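Local coordinates for protein thiosulfate sulfurtransferase TUM1 (Saccharomyces cerevisiae, PDB 3UTN) that accepts persulfide sulfur from the cysteine desulfurase NFS1 and passes it to UBA4 for 2-thiolation of the wobble uridine of tRNAs, at residues D80-S85 / Y91-P96; V100-M105 / G135-P140; C130-G135 / K183-Y188. All blocks are in the same frame, centred on the assembly; numbering follows the deposited sequence.

Contact 1 of 3, residues D80-S85 / Y91-P96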
loop_
_atom_site.group_PDB
_atom_site.type_symbol
_atom_site.label_atom_id
_atom_site.label_comp_id
_atom_site.label_asym_id
_atom_site.label_seq_id
_atom_site.Cartn_x
_atom_site.Cartn_y
_atom_site.Cartn_z
ATOM N N ASP A 80 -10.958 6.370 1.995
ATOM C CA ASP A 80 -10.354 6.960 3.153
ATOM C C ASP A 80 -9.477 5.933 3.841
ATOM O O ASP A 80 -9.954 5.095 4.601
ATOM C CB ASP A 80 -11.420 7.488 4.097
ATOM C CG ASP A 80 -10.854 8.424 5.124
ATOM O OD1 ASP A 80 -9.684 8.238 5.506
ATOM O OD2 ASP A 80 -11.573 9.340 5.544
ATOM N N ILE A 81 -8.185 6.016 3.551
ATOM C CA ILE A 81 -7.179 5.141 4.139
ATOM C C ILE A 81 -7.313 5.102 5.657
ATOM O O ILE A 81 -7.192 4.044 6.269
ATOM C CB ILE A 81 -5.760 5.609 3.719
ATOM C CG1 ILE A 81 -5.498 5.240 2.254
ATOM C CG2 ILE A 81 -4.680 5.062 4.640
ATOM C CD1 ILE A 81 -5.502 3.757 1.950
ATOM N N ASP A 82 -7.588 6.259 6.248
ATOM C CA ASP A 82 -7.714 6.367 7.696
ATOM C C ASP A 82 -8.984 5.724 8.210
ATOM O O ASP A 82 -8.942 4.961 9.168
ATOM C CB ASP A 82 -7.678 7.826 8.125
ATOM C CG ASP A 82 -6.344 8.456 7.882
ATOM O OD1 ASP A 82 -5.320 7.767 8.047
ATOM O OD2 ASP A 82 -6.318 9.645 7.525
ATOM N N ALA A 83 -10.107 6.050 7.583
ATOM C CA ALA A 83 -11.401 5.547 8.025
ATOM C C ALA A 83 -11.536 4.065 7.737
ATOM O O ALA A 83 -12.092 3.324 8.538
ATOM C CB ALA A 83 -12.526 6.328 7.373
ATOM N N ILE A 84 -11.007 3.631 6.599
ATOM C CA ILE A 84 -11.104 2.235 6.203
ATOM C C ILE A 84 -9.875 1.502 6.718
ATOM O O ILE A 84 -9.038 0.998 5.969
ATOM C CB ILE A 84 -11.303 2.084 4.691
ATOM C CG1 ILE A 84 -12.318 3.127 4.210
ATOM C CG2 ILE A 84 -11.738 0.662 4.357
ATOM C CD1 ILE A 84 -12.411 3.296 2.713
ATOM N N SER A 85 -9.779 1.482 8.036
ATOM C CA SER A 85 -8.693 0.854 8.730
ATOM C C SER A 85 -9.285 0.399 10.044
ATOM O O SER A 85 -10.442 0.708 10.352
ATOM C CB SER A 85 -7.568 1.857 8.976
ATOM O OG SER A 85 -8.010 2.910 9.811
ATOM N N TYR A 91 -2.448 0.803 16.818
ATOM C CA TYR A 91 -1.437 0.911 15.783
ATOM C C TYR A 91 -2.044 1.563 14.557
ATOM O O TYR A 91 -3.203 1.320 14.235
ATOM C CB TYR A 91 -0.850 -0.472 15.477
ATOM C CG TYR A 91 -0.657 -1.256 16.749
ATOM C CD1 TYR A 91 0.244 -0.819 17.718
ATOM C CD2 TYR A 91 -1.416 -2.392 17.017
ATOM C CE1 TYR A 91 0.412 -1.509 18.903
ATOM C CE2 TYR A 91 -1.257 -3.088 18.204
ATOM C CZ TYR A 91 -0.338 -2.640 19.138
ATOM O OH TYR A 91 -0.168 -3.309 20.321
ATOM N N PRO A 92 -1.266 2.423 13.891
ATOM C CA PRO A 92 -1.739 3.163 12.735
ATOM C C PRO A 92 -2.003 2.256 11.542
ATOM O O PRO A 92 -1.363 1.211 11.398
ATOM C CB PRO A 92 -0.582 4.121 12.426
ATOM C CG PRO A 92 0.613 3.515 13.071
ATOM C CD PRO A 92 0.108 2.788 14.270
ATOM N N HIS A 93 -2.964 2.664 10.718
ATOM C CA HIS A 93 -3.214 2.067 9.409
ATOM C C HIS A 93 -3.309 0.585 9.443
ATOM O O HIS A 93 -2.787 -0.099 8.565
ATOM C CB HIS A 93 -2.134 2.492 8.433
ATOM C CG HIS A 93 -2.006 3.977 8.307
ATOM N ND1 HIS A 93 -3.039 4.758 7.949
ATOM C CD2 HIS A 93 -0.926 4.821 8.517
ATOM C CE1 HIS A 93 -2.643 6.036 7.930
ATOM N NE2 HIS A 93 -1.348 6.076 8.277
ATOM N N MET A 94 -3.973 0.077 10.471
ATOM C CA MET A 94 -4.168 -1.342 10.590
ATOM C C MET A 94 -5.285 -1.737 9.672
ATOM O O MET A 94 -6.276 -1.023 9.534
ATOM C CB MET A 94 -4.462 -1.745 12.028
ATOM C CG MET A 94 -3.246 -1.597 12.923
ATOM S SD MET A 94 -1.775 -2.326 12.185
ATOM C CE MET A 94 -2.190 -4.067 12.297
ATOM N N PHE A 95 -5.101 -2.878 9.033
ATOM C CA PHE A 95 -6.039 -3.357 8.056
ATOM C C PHE A 95 -7.448 -3.308 8.610
ATOM O O PHE A 95 -7.670 -3.688 9.762
ATOM C CB PHE A 95 -5.694 -4.776 7.659
ATOM C CG PHE A 95 -6.260 -5.159 6.346
ATOM C CD1 PHE A 95 -5.642 -4.745 5.177
ATOM C CD2 PHE A 95 -7.430 -5.892 6.271
ATOM C CE1 PHE A 95 -6.170 -5.079 3.951
ATOM C CE2 PHE A 95 -7.966 -6.225 5.046
ATOM C CZ PHE A 95 -7.342 -5.814 3.887
ATOM N N PRO A 96 -8.404 -2.820 7.804
ATOM C CA PRO A 96 -9.745 -2.718 8.346
ATOM C C PRO A 96 -10.341 -4.081 8.619
ATOM O O PRO A 96 -9.941 -5.077 8.014
ATOM C CB PRO A 96 -10.529 -2.020 7.229
ATOM C CG PRO A 96 -9.766 -2.315 5.988
ATOM C CD PRO A 96 -8.330 -2.307 6.425
#

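Contact 2 of 3, residues V100-M105 / G135-P140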
loop_
_atom_site.group_PDB
_atom_site.type_symbol
_atom_site.label_atom_id
_atom_site.label_comp_id
_atom_site.label_asym_id
_atom_site.label_seq_id
_atom_site.Cartn_x
_atom_site.Cartn_y
_atom_site.Cartn_z
ATOM N N VAL A 100 -15.842 -2.831 8.732
ATOM C CA VAL A 100 -15.407 -1.484 8.380
ATOM C C VAL A 100 -15.175 -1.416 6.875
ATOM O O VAL A 100 -15.633 -0.492 6.214
ATOM C CB VAL A 100 -14.156 -1.053 9.174
ATOM C CG1 VAL A 100 -13.460 0.135 8.521
ATOM C CG2 VAL A 100 -14.545 -0.711 10.605
ATOM N N PHE A 101 -14.506 -2.424 6.328
ATOM C CA PHE A 101 -14.261 -2.439 4.905
ATOM C C PHE A 101 -15.550 -2.476 4.096
ATOM O O PHE A 101 -15.758 -1.641 3.230
ATOM C CB PHE A 101 -13.384 -3.603 4.494
ATOM C CG PHE A 101 -13.125 -3.632 3.029
ATOM C CD1 PHE A 101 -12.153 -2.805 2.475
ATOM C CD2 PHE A 101 -13.883 -4.447 2.191
ATOM C CE1 PHE A 101 -11.918 -2.816 1.115
ATOM C CE2 PHE A 101 -13.649 -4.460 0.831
ATOM C CZ PHE A 101 -12.665 -3.641 0.292
ATOM N N ASP A 102 -16.404 -3.455 4.384
ATOM C CA ASP A 102 -17.665 -3.605 3.671
ATOM C C ASP A 102 -18.520 -2.364 3.796
ATOM O O ASP A 102 -19.088 -1.901 2.811
ATOM C CB ASP A 102 -18.427 -4.821 4.182
ATOM C CG ASP A 102 -17.766 -6.111 3.794
ATOM O OD1 ASP A 102 -16.825 -6.069 2.968
ATOM O OD2 ASP A 102 -18.176 -7.166 4.318
ATOM N N ASP A 103 -18.593 -1.827 5.009
ATOM C CA ASP A 103 -19.360 -0.618 5.267
ATOM C C ASP A 103 -18.805 0.525 4.458
ATOM O O ASP A 103 -19.558 1.266 3.847
ATOM C CB ASP A 103 -19.362 -0.279 6.756
ATOM C CG ASP A 103 -20.222 -1.235 7.555
ATOM O OD1 ASP A 103 -20.931 -2.042 6.923
ATOM O OD2 ASP A 103 -20.181 -1.191 8.801
ATOM N N ALA A 104 -17.481 0.639 4.438
ATOM C CA ALA A 104 -16.820 1.652 3.636
ATOM C C ALA A 104 -17.217 1.484 2.180
ATOM O O ALA A 104 -17.701 2.419 1.555
ATOM C CB ALA A 104 -15.317 1.552 3.795
ATOM N N MET A 105 -17.028 0.278 1.653
ATOM C CA MET A 105 -17.373 -0.015 0.271
ATOM C C MET A 105 -18.832 0.301 0.008
ATOM O O MET A 105 -19.171 0.935 -0.989
ATOM C CB MET A 105 -17.102 -1.477 -0.049
ATOM C CG MET A 105 -15.648 -1.873 0.003
ATOM S SD MET A 105 -14.612 -0.781 -0.978
ATOM C CE MET A 105 -13.970 0.293 0.302
ATOM N N GLY A 135 -7.974 -5.551 -2.675
ATOM C CA GLY A 135 -7.602 -6.890 -3.102
ATOM C C GLY A 135 -7.642 -7.873 -1.956
ATOM O O GLY A 135 -8.221 -8.945 -2.084
ATOM N N VAL A 136 -7.039 -7.508 -0.827
ATOM C CA VAL A 136 -7.002 -8.406 0.322
ATOM C C VAL A 136 -8.417 -8.715 0.760
ATOM O O VAL A 136 -8.731 -9.845 1.101
ATOM C CB VAL A 136 -6.193 -7.837 1.495
ATOM C CG1 VAL A 136 -6.375 -8.688 2.744
ATOM C CG2 VAL A 136 -4.726 -7.785 1.130
ATOM N N MET A 137 -9.272 -7.703 0.707
ATOM C CA MET A 137 -10.658 -7.870 1.069
ATOM C C MET A 137 -11.452 -8.551 -0.028
ATOM O O MET A 137 -12.676 -8.559 0.004
ATOM C CB MET A 137 -11.269 -6.528 1.433
ATOM C CG MET A 137 -10.842 -6.029 2.796
ATOM S SD MET A 137 -10.982 -7.312 4.054
ATOM C CE MET A 137 -12.750 -7.597 4.102
ATOM N N GLY A 138 -10.739 -9.118 -0.993
ATOM C CA GLY A 138 -11.331 -10.007 -1.972
ATOM C C GLY A 138 -12.093 -9.294 -3.055
ATOM O O GLY A 138 -12.904 -9.904 -3.749
ATOM N N HIS A 139 -11.858 -8.000 -3.215
ATOM C CA HIS A 139 -12.519 -7.330 -4.304
ATOM C C HIS A 139 -11.985 -7.888 -5.583
ATOM O O HIS A 139 -10.776 -7.928 -5.776
ATOM C CB HIS A 139 -12.377 -5.829 -4.256
ATOM C CG HIS A 139 -13.301 -5.144 -5.207
ATOM N ND1 HIS A 139 -14.561 -4.860 -4.888
ATOM C CD2 HIS A 139 -13.130 -4.763 -6.527
ATOM C CE1 HIS A 139 -15.165 -4.281 -5.931
ATOM N NE2 HIS A 139 -14.290 -4.225 -6.935
ATOM N N PRO A 140 -12.884 -8.372 -6.456
ATOM C CA PRO A 140 -12.498 -9.168 -7.610
ATOM C C PRO A 140 -11.550 -8.420 -8.531
ATOM O O PRO A 140 -10.524 -8.960 -8.928
ATOM C CB PRO A 140 -13.831 -9.433 -8.311
ATOM C CG PRO A 140 -14.832 -9.409 -7.213
ATOM C CD PRO A 140 -14.348 -8.306 -6.309
#

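Contact 3 of 3, residues C130-G135 / K183-Y188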
loop_
_atom_site.group_PDB
_atom_site.type_symbol
_atom_site.label_atom_id
_atom_site.label_comp_id
_atom_site.label_asym_id
_atom_site.label_seq_id
_atom_site.Cartn_x
_atom_site.Cartn_y
_atom_site.Cartn_z
ATOM N N CYS A 130 -4.261 0.885 -0.448
ATOM C CA CYS A 130 -5.665 0.821 -0.754
ATOM C C CYS A 130 -5.991 -0.283 -1.750
ATOM O O CYS A 130 -6.887 -1.086 -1.512
ATOM C CB CYS A 130 -6.136 2.148 -1.302
ATOM S SG CYS A 130 -7.796 2.003 -1.950
ATOM N N ALA A 131 -5.272 -0.315 -2.869
ATOM C CA ALA A 131 -5.487 -1.350 -3.877
ATOM C C ALA A 131 -5.343 -2.700 -3.206
ATOM O O ALA A 131 -6.154 -3.606 -3.387
ATOM C CB ALA A 131 -4.484 -1.213 -5.006
ATOM N N TRP A 132 -4.309 -2.804 -2.394
ATOM C CA TRP A 132 -4.027 -4.017 -1.688
ATOM C C TRP A 132 -5.125 -4.351 -0.725
ATOM O O TRP A 132 -5.567 -5.482 -0.683
ATOM C CB TRP A 132 -2.709 -3.855 -1.001
ATOM C CG TRP A 132 -2.370 -4.936 -0.051
ATOM C CD1 TRP A 132 -1.889 -6.206 -0.338
ATOM C CD2 TRP A 132 -2.434 -4.861 1.392
ATOM N NE1 TRP A 132 -1.666 -6.904 0.811
ATOM C CE2 TRP A 132 -1.972 -6.154 1.887
ATOM C CE3 TRP A 132 -2.826 -3.891 2.296
ATOM C CZ2 TRP A 132 -1.912 -6.439 3.230
ATOM C CZ3 TRP A 132 -2.753 -4.189 3.653
ATOM C CH2 TRP A 132 -2.315 -5.436 4.104
ATOM N N THR A 133 -5.589 -3.360 0.026
ATOM C CA THR A 133 -6.705 -3.550 0.950
ATOM C C THR A 133 -7.937 -4.067 0.219
ATOM O O THR A 133 -8.558 -5.040 0.641
ATOM C CB THR A 133 -7.046 -2.246 1.677
ATOM O OG1 THR A 133 -5.896 -1.822 2.405
ATOM C CG2 THR A 133 -8.217 -2.446 2.641
ATOM N N LEU A 134 -8.282 -3.405 -0.877
ATOM C CA LEU A 134 -9.376 -3.844 -1.724
ATOM C C LEU A 134 -9.168 -5.275 -2.162
ATOM O O LEU A 134 -10.056 -6.106 -2.025
ATOM C CB LEU A 134 -9.491 -2.940 -2.944
ATOM C CG LEU A 134 -9.862 -1.503 -2.602
ATOM C CD1 LEU A 134 -9.707 -0.650 -3.842
ATOM C CD2 LEU A 134 -11.279 -1.429 -2.056
ATOM N N GLY A 135 -7.974 -5.551 -2.675
ATOM C CA GLY A 135 -7.602 -6.890 -3.102
ATOM C C GLY A 135 -7.642 -7.873 -1.956
ATOM O O GLY A 135 -8.221 -8.945 -2.084
ATOM N N LYS A 183 -3.092 -14.692 3.753
ATOM C CA LYS A 183 -2.069 -14.826 2.725
ATOM C C LYS A 183 -1.260 -13.551 2.553
ATOM O O LYS A 183 -0.212 -13.553 1.908
ATOM C CB LYS A 183 -2.704 -15.203 1.382
ATOM C CG LYS A 183 -2.984 -16.689 1.214
ATOM C CD LYS A 183 -3.343 -17.027 -0.229
ATOM C CE LYS A 183 -4.787 -16.674 -0.558
ATOM N NZ LYS A 183 -5.089 -16.780 -2.015
ATOM N N GLU A 184 -1.749 -12.457 3.121
ATOM C CA GLU A 184 -1.258 -11.139 2.744
ATOM C C GLU A 184 -0.688 -10.350 3.888
ATOM O O GLU A 184 0.119 -9.447 3.686
ATOM C CB GLU A 184 -2.389 -10.345 2.110
ATOM C CG GLU A 184 -2.743 -10.857 0.733
ATOM C CD GLU A 184 -1.674 -10.508 -0.274
ATOM O OE1 GLU A 184 -1.386 -11.343 -1.144
ATOM O OE2 GLU A 184 -1.120 -9.397 -0.183
ATOM N N ILE A 185 -1.139 -10.676 5.089
ATOM C CA ILE A 185 -0.802 -9.898 6.257
ATOM C C ILE A 185 -0.100 -10.792 7.247
ATOM O O ILE A 185 -0.634 -11.821 7.657
ATOM C CB ILE A 185 -2.056 -9.278 6.904
ATOM C CG1 ILE A 185 -2.733 -8.331 5.915
ATOM C CG2 ILE A 185 -1.704 -8.578 8.211
ATOM C CD1 ILE A 185 -4.069 -7.804 6.358
ATOM N N VAL A 186 1.112 -10.399 7.608
ATOM C CA VAL A 186 1.806 -11.048 8.692
ATOM C C VAL A 186 1.337 -10.351 9.946
ATOM O O VAL A 186 1.361 -9.128 10.031
ATOM C CB VAL A 186 3.328 -10.910 8.593
ATOM C CG1 VAL A 186 3.986 -11.934 9.497
ATOM C CG2 VAL A 186 3.788 -11.098 7.160
ATOM N N ASP A 187 0.870 -11.139 10.902
ATOM C CA ASP A 187 0.473 -10.602 12.180
ATOM C C ASP A 187 1.706 -10.502 13.049
ATOM O O ASP A 187 2.734 -11.125 12.767
ATOM C CB ASP A 187 -0.588 -11.488 12.829
ATOM C CG ASP A 187 -1.919 -11.424 12.112
ATOM O OD1 ASP A 187 -2.134 -10.484 11.313
ATOM O OD2 ASP A 187 -2.758 -12.314 12.354
ATOM N N TYR A 188 1.600 -9.700 14.099
ATOM C CA TYR A 188 2.694 -9.508 15.020
ATOM C C TYR A 188 3.195 -10.830 15.579
ATOM O O TYR A 188 4.400 -11.049 15.662
ATOM C CB TYR A 188 2.271 -8.620 16.177
ATOM C CG TYR A 188 3.348 -8.518 17.210
ATOM C CD1 TYR A 188 4.467 -7.722 16.986
ATOM C CD2 TYR A 188 3.276 -9.247 18.398
ATOM C CE1 TYR A 188 5.470 -7.633 17.926
ATOM C CE2 TYR A 188 4.276 -9.161 19.345
ATOM C CZ TYR A 188 5.367 -8.352 19.102
ATOM O OH TYR A 188 6.365 -8.254 20.030
#

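Contact 1 of 3, residues D80-S85 / Y91-P96
His93 and Asp82 lie side by side and point the same way, so that the carboxylate reaches the imidazole at its edge. Asp82 OD1 sits 3.2 Å from His93 CE1, near the ring plane, and the two flat groups are only 20° apart. The oxygen faces a ring carbon, so this is a close polar contact at the ring edge and not a counted hydrogen bond; the same OD1 accepts a weak bond from the indole NH of Trp54, whose ring also packs edge-to-face against His93. Ile81 crosses the histidine at about a right angle. Its CG2 methyl, set anti to the backbone N, approaches the ring obliquely, 3.7 Å from His93 ND1.

At the other end of the contact the backbones close up. Ser85 lies against the Met94 carbonyl, with its CA 3.2 Å from Met94 O, and the Pro96 ring leans over the end of 80-85, its CG 3.4 Å from Ile84 O. Ile84 CG2 adds an apolar touch on the same proline CG at 3.9 Å. The turn that presents these groups is tied within itself: Asp80 OD1 takes the amide of Ala83 from above its carboxylate plane in an Asx motif, and Ile84 is the centre of an inverse gamma turn.

Both segments belong to the long loop between strand 77-78 and helix 98-107 of the first rhodanese domain, folded back on itself. Ile84 and Pro96 rest on Phe101 of helix 98-107, while Ile81 and Pro96 reach Cys130 and Thr133 of helix 127-136. On the far side, Pro92 and His93 touch Thr284, and His93 comes within about 7 Å, side chain to side chain, of the persulfide-forming Cys282, so the loop faces the catalytic domain across the interdomain boundary, with Tyr91 reaching helix 309-317.

Contact 2 of 3, residues V100-M105 / G135-P140
Met137 lays the start of its side chain across one face of the Phe101 ring, and this pair makes nearly the whole contact. Met137 CB stands 3.3 Å from the ring centroid and 17° off the normal, a close CH-pi contact that leans toward the CE2 side of the ring. Met137 CG follows the ring back toward its root and lies 3.3 Å from Phe101 CG. The two side chains thus slide past each other in opposite directions. Bends at chi2 and chi3 turn the rest of the methionine back past the ring. Met137 SD lies obliquely, 4.8 Å from the Phe101 centroid, as a Met-aromatic contact. The Met137 CE methyl folds back to 3.9 Å from Phe101 CD2.

Phe101 is held from its other face as well. Met105, one turn further along the same helix, puts its CG 3.3 Å above the opposite face, which leaves the ring clamped between two methionines. With CG anti to the backbone N (chi1 180°), the phenyl group reaches outward from helix 98-107 to Thr133 and Leu134 of helix 127-136.

Further out, polar bonds fix the surroundings. Asp102 forms a salt bridge with Lys98 and accepts the Ser176 amide through OD1, while the Met137 carbonyl takes the Ser176 hydroxyl; one serine therefore joins both sides of the contact. The His139 imidazole is bonded at both nitrogens, to Tyr174 OH and to the Asp114 carbonyl.

Met137 stands just where helix 127-136 runs out. Gly138, with positive phi, is the C-prime residue of a Schellman motif in which its N bonds to Gly135 O at 2.7 Å and His139 N returns to Leu134 O. This helix end leads into strand 141-145, a helix-to-strand step of the parallel alpha/beta rhodanese fold.

Contact 3 of 3, residues C130-G135 / K183-Y188
Trp132 turns the edge of its indole to both Glu184 and Ile185. The tight part is at the nitrogen: Trp132 NE1 donates to Glu184 OE2 over 2.7 Å, with an N-H...O angle of 142°. The oxygen lies almost in the ring plane and is used on its anti side, while the carboxylate is turned 58° against the indole. A bend in the glutamate at chi2 (-72°) turns the carboxylate toward the NE1 edge of the ring. Next to this bond, Ile185 CG1 packs at the edge of the six-membered ring, 3.4 Å from both Trp132 CZ2 and CH2, with the two side chains crossing at a slant.

The glutamate side is looser, since Glu184 is partly exposed. Its OE2 has a second and stronger partner, Lys292 of helix 286-297, against which Trp132 also packs.

Shrinking Trp132 to alanine is likely to leave Glu184 without its indole donor and open a gap beside Ile185 and Phe95, whose ring meets the indole edge-to-face.

One carboxylate oxygen thus serves a neutral N-H from the first rhodanese domain and a charged amine from the catalytic one. Such double gripping is likely to favour the ionised glutamate and to fix its rotation, in a buried contact where the indole N-H and the lysine ammonium share one carboxylate oxygen.

Overall arrangement
From the N terminus, contact 1 comes first: it closes a short loop within the link between strand 77-78 and helix 98-107, and is complete before the others begin. Contact 2 then spans helix 98-107, strand 115-119 and helix 127-136. Contact 3 opens on that last helix before contact 2 has finished, so the two cross and share Gly135; its far end, 183-188, brings in the edge strand of the second parallel sheet. Phe95 binds the set together, touching Val136 and Met137 of contact 2 and Trp132 and Ile185 of contact 3. Contacts 1 and 2 lie within the first rhodanese domain, with contact 1 also facing the second, and contact 3 joins helix 127-136 to the second sheet.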